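Local coordinates for protein endo-1,4-beta-xylanase C (Paenibacillus barcinonensis, PDB 4XUO) that hydrolyses internal beta-1,4 linkages of xylan, the chain described being its N-terminal CBM22-1 xylan-binding domain, which carries a calcium ion, at residues 69-74 and 154-159; 89-94 and 106-111. One frame throughout, in Å; residues are numbered along the deposited sequence.

Both contacts run antiparallel within one beta-sandwich domain, but in different sheets. Contact 1 (69-74 with 154-159) is a surface contact where strand 71-80 meets the C-terminal end of the chain; contact 2 (89-94 with 106-111), nested within the loop that contact 1 closes, sets a strand against a connecting loop, is partly buried and lies nearer the middle of the domain. In the first, backbone bonds gather round a classic bulge and a water joins the outer end. In the second, two single bridged pairs are separated by a loop, and side-chain amides do part of the bonding. Their centres are about 17 Å apart, yet Ile-74 packs on Phe-91 and Val-107 between the sheets.

Contact 1 (69-74 and 154-159); sequences NEVVEI and RLVKAA
Val-71 faces two residues at once, Val-156 and Lys-157, in a classic beta bulge that joins strand 71-80 to strand 146-157 of the CBM22 domain. Val-71 O takes both N-H groups, Val-156 N at 2.8 Å and Lys-157 N at 3.1 Å, while Val-71 N bonds to Lys-157 O. Beyond the bulge, Glu-73 and Arg-154 form a regular hydrogen-bonded pair, Glu-73 N lying 2.8 Å from Arg-154 O. The tight side is the buried face of Val-72 and Leu-155, whose side chains meet at about a right angle, Val-72 CG1 touching Leu-155 CD1; the same CD1 reaches Val-71 O at 3.6 Å and rests against Glu-70 CB. On the other face Val-156 packs closely too, CB on Val-71 CG1 (3.8 Å) and CG2 on Glu-73 CB (3.7 Å). The outer end is looser. Glu-70 CG, turned away from its own carbonyl carbon (chi1 -67°), touches Ala-159 CB, and a water bridges Glu-70 OE2 (2.8 Å) and Ala-159 N (3.0 Å), while OE1 bonds to His-67 N. Cut back to an alanine, this side chain would probably leave His-67 N and the water without their carboxylate partner, and Ala-159 CB without its CG contact. Strand 119-125 flanks strand 71-80, Val-71 and Val-156 both touching Gln-124, while Leu-155 pairs through its backbone with Gly-8 and Asp-9.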
loop_
_atom_site.group_PDB
_atom_site.type_symbol
_atom_site.label_atom_id
_atom_site.label_comp_id
_atom_site.label_asym_id
_atom_site.label_seq_id
_atom_site.Cartn_x
_atom_site.Cartn_y
_atom_site.Cartn_z
ATOM N N ASN A 69 16.694 10.009 -2.148
ATOM C CA ASN A 69 16.409 11.063 -3.146
ATOM C C ASN A 69 15.749 10.597 -4.451
ATOM O O ASN A 69 15.496 11.419 -5.338
ATOM C CB ASN A 69 17.669 11.926 -3.428
ATOM C CG ASN A 69 18.158 12.681 -2.208
ATOM O OD1 ASN A 69 17.376 13.291 -1.452
ATOM N ND2 ASN A 69 19.459 12.639 -1.994
ATOM N N GLU A 70 15.472 9.299 -4.595
ATOM C CA GLU A 70 14.748 8.808 -5.773
ATOM C C GLU A 70 13.319 9.302 -5.648
ATOM O O GLU A 70 12.754 9.262 -4.562
ATOM C CB GLU A 70 14.766 7.282 -5.854
ATOM C CG GLU A 70 16.141 6.675 -6.119
ATOM C CD GLU A 70 16.118 5.171 -6.358
ATOM O OE1 GLU A 70 15.444 4.431 -5.611
ATOM O OE2 GLU A 70 16.803 4.714 -7.297
ATOM N N VAL A 71 12.752 9.818 -6.739
ATOM C CA VAL A 71 11.295 10.072 -6.771
ATOM C C VAL A 71 10.592 8.881 -7.395
ATOM O O VAL A 71 10.895 8.488 -8.536
ATOM C CB VAL A 71 10.959 11.342 -7.539
ATOM C CG1 VAL A 71 9.457 11.554 -7.553
ATOM C CG2 VAL A 71 11.651 12.538 -6.893
ATOM N N VAL A 72 9.658 8.283 -6.647
ATOM C CA VAL A 72 8.868 7.155 -7.150
ATOM C C VAL A 72 7.368 7.459 -7.176
ATOM O O VAL A 72 6.903 8.422 -6.578
ATOM C CB VAL A 72 9.124 5.843 -6.348
ATOM C CG1 VAL A 72 10.623 5.537 -6.335
ATOM C CG2 VAL A 72 8.605 5.965 -4.925
ATOM N N GLU A 73 6.642 6.647 -7.928
ATOM C CA GLU A 73 5.177 6.744 -8.037
ATOM C C GLU A 73 4.512 5.417 -7.618
ATOM O O GLU A 73 4.784 4.359 -8.197
ATOM C CB GLU A 73 4.784 7.116 -9.475
ATOM C CG GLU A 73 3.318 7.559 -9.667
ATOM C CD GLU A 73 3.156 8.355 -10.967
ATOM O OE1 GLU A 73 3.000 9.591 -10.892
ATOM O OE2 GLU A 73 3.293 7.745 -12.051
ATOM N N ILE A 74 3.653 5.509 -6.580
ATOM C CA ILE A 74 2.997 4.389 -5.932
ATOM C C ILE A 74 1.529 4.412 -6.314
ATOM O O ILE A 74 0.880 5.447 -6.153
ATOM C CB ILE A 74 3.137 4.463 -4.394
ATOM C CG1 ILE A 74 4.623 4.502 -4.023
ATOM C CG2 ILE A 74 2.458 3.276 -3.709
ATOM C CD1 ILE A 74 4.935 4.752 -2.563
ATOM N N ARG A 154 6.782 2.774 -9.621
ATOM C CA ARG A 154 7.544 3.155 -10.828
ATOM C C ARG A 154 8.543 4.263 -10.451
ATOM O O ARG A 154 8.261 5.144 -9.639
ATOM C CB ARG A 154 6.556 3.633 -11.933
ATOM C CG ARG A 154 7.203 4.041 -13.256
ATOM C CD ARG A 154 6.215 4.785 -14.147
ATOM N NE ARG A 154 5.173 3.888 -14.626
ATOM C CZ ARG A 154 5.257 3.150 -15.732
ATOM N NH1 ARG A 154 6.344 3.193 -16.511
ATOM N NH2 ARG A 154 4.242 2.365 -16.069
ATOM N N LEU A 155 9.736 4.229 -11.027
ATOM C CA LEU A 155 10.710 5.291 -10.802
ATOM C C LEU A 155 10.347 6.470 -11.697
ATOM O O LEU A 155 10.231 6.313 -12.933
ATOM C CB LEU A 155 12.127 4.795 -11.129
ATOM C CG LEU A 155 13.299 5.736 -10.773
ATOM C CD1 LEU A 155 13.458 6.077 -9.304
ATOM C CD2 LEU A 155 14.576 5.105 -11.303
ATOM N N VAL A 156 10.155 7.619 -11.069
ATOM C CA VAL A 156 9.861 8.869 -11.770
ATOM C C VAL A 156 11.159 9.581 -12.139
ATOM O O VAL A 156 11.318 9.993 -13.302
ATOM C CB VAL A 156 8.986 9.836 -10.938
ATOM C CG1 VAL A 156 8.746 11.135 -11.721
ATOM C CG2 VAL A 156 7.648 9.184 -10.605
ATOM N N LYS A 157 12.035 9.759 -11.140
ATOM C CA LYS A 157 13.335 10.446 -11.279
ATOM C C LYS A 157 14.444 9.722 -10.513
ATOM O O LYS A 157 14.357 9.510 -9.280
ATOM C CB LYS A 157 13.245 11.883 -10.774
ATOM C CG LYS A 157 14.431 12.753 -11.241
ATOM C CD LYS A 157 14.516 14.088 -10.511
ATOM C CE LYS A 157 15.679 14.927 -11.047
ATOM N NZ LYS A 157 15.519 16.358 -10.692
ATOM N N ALA A 158 15.503 9.351 -11.241
ATOM C CA ALA A 158 16.682 8.757 -10.598
ATOM C C ALA A 158 17.363 9.751 -9.645
ATOM O O ALA A 158 17.215 10.981 -9.780
ATOM C CB ALA A 158 17.663 8.248 -11.649
ATOM N N ALA A 159 18.108 9.223 -8.672
ATOM C CA ALA A 159 18.638 10.042 -7.566
ATOM C C ALA A 159 19.705 11.063 -7.986
ATOM O O ALA A 159 20.474 10.832 -8.921
ATOM C CB ALA A 159 19.175 9.138 -6.463
HETATM O O HOH W 1 18.616 6.277 -8.664
#

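Contact 2 (89-94 and 106-111); sequences LKFTVE and QVNAAE
Asn-108 reaches across to Phe-91 from a loop that interrupts an antiparallel pairing in one sheet of the CBM22 beta-sandwich, where the chain breaks its pairing with strand 87-96 after Gln-106, loops out, and pairs with it again at Glu-111. With CG set between its own backbone N and carbonyl carbon (chi1 63°), the Asn-108 amide turns OD1 to Phe-91 N at 2.8 Å, in the carbonyl plane and on a lone pair. The side-chain oxygen thus serves the strand N-H within the looped-out part of the pairing. The Asn-108 amide plane stands 40° from the Phe-91 ring, the two side chains crossing obliquely. Val-107 points at the strand: CB meets Phe-91 CB at 3.9 Å, and CG2 lies obliquely against Val-93 CG2. Phe-91 and Asn-108 both also touch Leu-121 of strand 119-125, in the other sheet. On the outer side, Lys-90 and Gln-106 cross at about a right angle, and Lys-90 CB packs on Ala-110 CB at 4.0 Å. Regular pairing resumes with Leu-89 and Glu-111, which exchange two backbone bonds. The extended Lys-90 chain ends with NZ 3.2 Å from Gln-106 OE1, approaching nearly in line with the amide C=O, at 162°.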
loop_
_atom_site.group_PDB
_atom_site.type_symbol
_atom_site.label_atom_id
_atom_site.label_comp_id
_atom_site.label_asym_id
_atom_site.label_seq_id
_atom_site.Cartn_x
_atom_site.Cartn_y
_atom_site.Cartn_z
ATOM N N LEU A 89 -9.426 5.717 2.444
ATOM C CA LEU A 89 -8.194 4.898 2.451
ATOM C C LEU A 89 -7.041 5.731 1.906
ATOM O O LEU A 89 -7.219 6.479 0.941
ATOM C CB LEU A 89 -8.320 3.653 1.552
ATOM C CG LEU A 89 -8.926 2.406 2.194
ATOM C CD1 LEU A 89 -10.303 2.708 2.739
ATOM C CD2 LEU A 89 -8.962 1.271 1.178
ATOM N N LYS A 90 -5.858 5.565 2.486
ATOM C CA LYS A 90 -4.648 6.196 1.926
ATOM C C LYS A 90 -3.433 5.339 2.139
ATOM O O LYS A 90 -3.443 4.470 3.039
ATOM C CB LYS A 90 -4.399 7.567 2.559
ATOM C CG LYS A 90 -4.005 7.575 4.029
ATOM C CD LYS A 90 -3.845 9.000 4.545
ATOM C CE LYS A 90 -2.829 9.032 5.662
ATOM N NZ LYS A 90 -2.912 10.257 6.463
ATOM N N PHE A 91 -2.378 5.606 1.364
ATOM C CA PHE A 91 -1.053 5.025 1.635
ATOM C C PHE A 91 -0.197 5.922 2.533
ATOM O O PHE A 91 -0.140 7.110 2.322
ATOM C CB PHE A 91 -0.272 4.856 0.336
ATOM C CG PHE A 91 -0.781 3.764 -0.570
ATOM C CD1 PHE A 91 -0.714 2.437 -0.209
ATOM C CD2 PHE A 91 -1.223 4.083 -1.869
ATOM C CE1 PHE A 91 -1.140 1.441 -1.071
ATOM C CE2 PHE A 91 -1.627 3.087 -2.732
ATOM C CZ PHE A 91 -1.598 1.768 -2.327
ATOM N N THR A 92 0.550 5.350 3.483
ATOM C CA THR A 92 1.462 6.085 4.350
ATOM C C THR A 92 2.801 5.308 4.376
ATOM O O THR A 92 2.807 4.103 4.239
ATOM C CB THR A 92 0.869 6.135 5.776
ATOM O OG1 THR A 92 -0.382 6.834 5.727
ATOM C CG2 THR A 92 1.787 6.837 6.762
ATOM N N VAL A 93 3.918 6.018 4.470
ATOM C CA VAL A 93 5.246 5.402 4.697
ATOM C C VAL A 93 5.748 5.767 6.108
ATOM O O VAL A 93 5.917 6.922 6.458
ATOM C CB VAL A 93 6.265 5.819 3.602
ATOM C CG1 VAL A 93 7.647 5.206 3.887
ATOM C CG2 VAL A 93 5.776 5.343 2.242
ATOM N N GLU A 94 5.951 4.730 6.916
ATOM C CA GLU A 94 6.622 4.840 8.205
ATOM C C GLU A 94 8.131 4.688 7.959
ATOM O O GLU A 94 8.570 3.684 7.424
ATOM C CB GLU A 94 6.096 3.719 9.092
ATOM C CG GLU A 94 6.841 3.471 10.381
ATOM C CD GLU A 94 6.168 2.352 11.150
ATOM O OE1 GLU A 94 6.441 1.172 10.864
ATOM O OE2 GLU A 94 5.340 2.653 12.010
ATOM N N GLN A 106 3.260 11.263 4.160
ATOM C CA GLN A 106 2.034 11.076 3.374
ATOM C C GLN A 106 2.411 10.807 1.898
ATOM O O GLN A 106 3.375 11.363 1.381
ATOM C CB GLN A 106 1.058 12.287 3.512
ATOM C CG GLN A 106 -0.155 12.205 2.564
ATOM C CD GLN A 106 -1.493 12.750 3.098
ATOM O OE1 GLN A 106 -2.062 12.270 4.091
ATOM N NE2 GLN A 106 -2.019 13.729 2.399
ATOM N N VAL A 107 1.729 9.862 1.274
ATOM C CA VAL A 107 1.921 9.546 -0.131
ATOM C C VAL A 107 0.824 10.206 -0.934
ATOM O O VAL A 107 1.094 10.901 -1.911
ATOM C CB VAL A 107 1.863 8.039 -0.351
ATOM C CG1 VAL A 107 1.887 7.672 -1.837
ATOM C CG2 VAL A 107 3.007 7.399 0.401
ATOM N N ASN A 108 -0.416 9.978 -0.516
ATOM C CA ASN A 108 -1.602 10.530 -1.221
ATOM C C ASN A 108 -2.700 10.996 -0.286
ATOM O O ASN A 108 -2.797 10.556 0.855
ATOM C CB ASN A 108 -2.189 9.485 -2.167
ATOM C CG ASN A 108 -2.723 8.236 -1.435
ATOM O OD1 ASN A 108 -2.141 7.763 -0.451
ATOM N ND2 ASN A 108 -3.816 7.694 -1.926
ATOM N N ALA A 109 -3.551 11.882 -0.776
ATOM C CA ALA A 109 -4.712 12.274 0.007
ATOM C C ALA A 109 -5.656 11.073 0.128
ATOM O O ALA A 109 -5.818 10.304 -0.807
ATOM C CB ALA A 109 -5.430 13.457 -0.647
ATOM N N ALA A 110 -6.308 10.913 1.261
ATOM C CA ALA A 110 -7.245 9.810 1.401
ATOM C C ALA A 110 -8.428 9.939 0.452
ATOM O O ALA A 110 -8.941 11.049 0.264
ATOM C CB ALA A 110 -7.742 9.694 2.809
ATOM N N GLU A 111 -8.837 8.813 -0.150
ATOM C CA GLU A 111 -9.969 8.753 -1.091
ATOM C C GLU A 111 -11.119 7.985 -0.410
ATOM O O GLU A 111 -10.889 7.002 0.321
ATOM C CB GLU A 111 -9.573 8.051 -2.395
ATOM C CG GLU A 111 -8.704 8.874 -3.343
ATOM C CD GLU A 111 -9.476 9.881 -4.175
ATOM O OE1 GLU A 111 -10.724 9.846 -4.127
ATOM O OE2 GLU A 111 -8.830 10.701 -4.894
#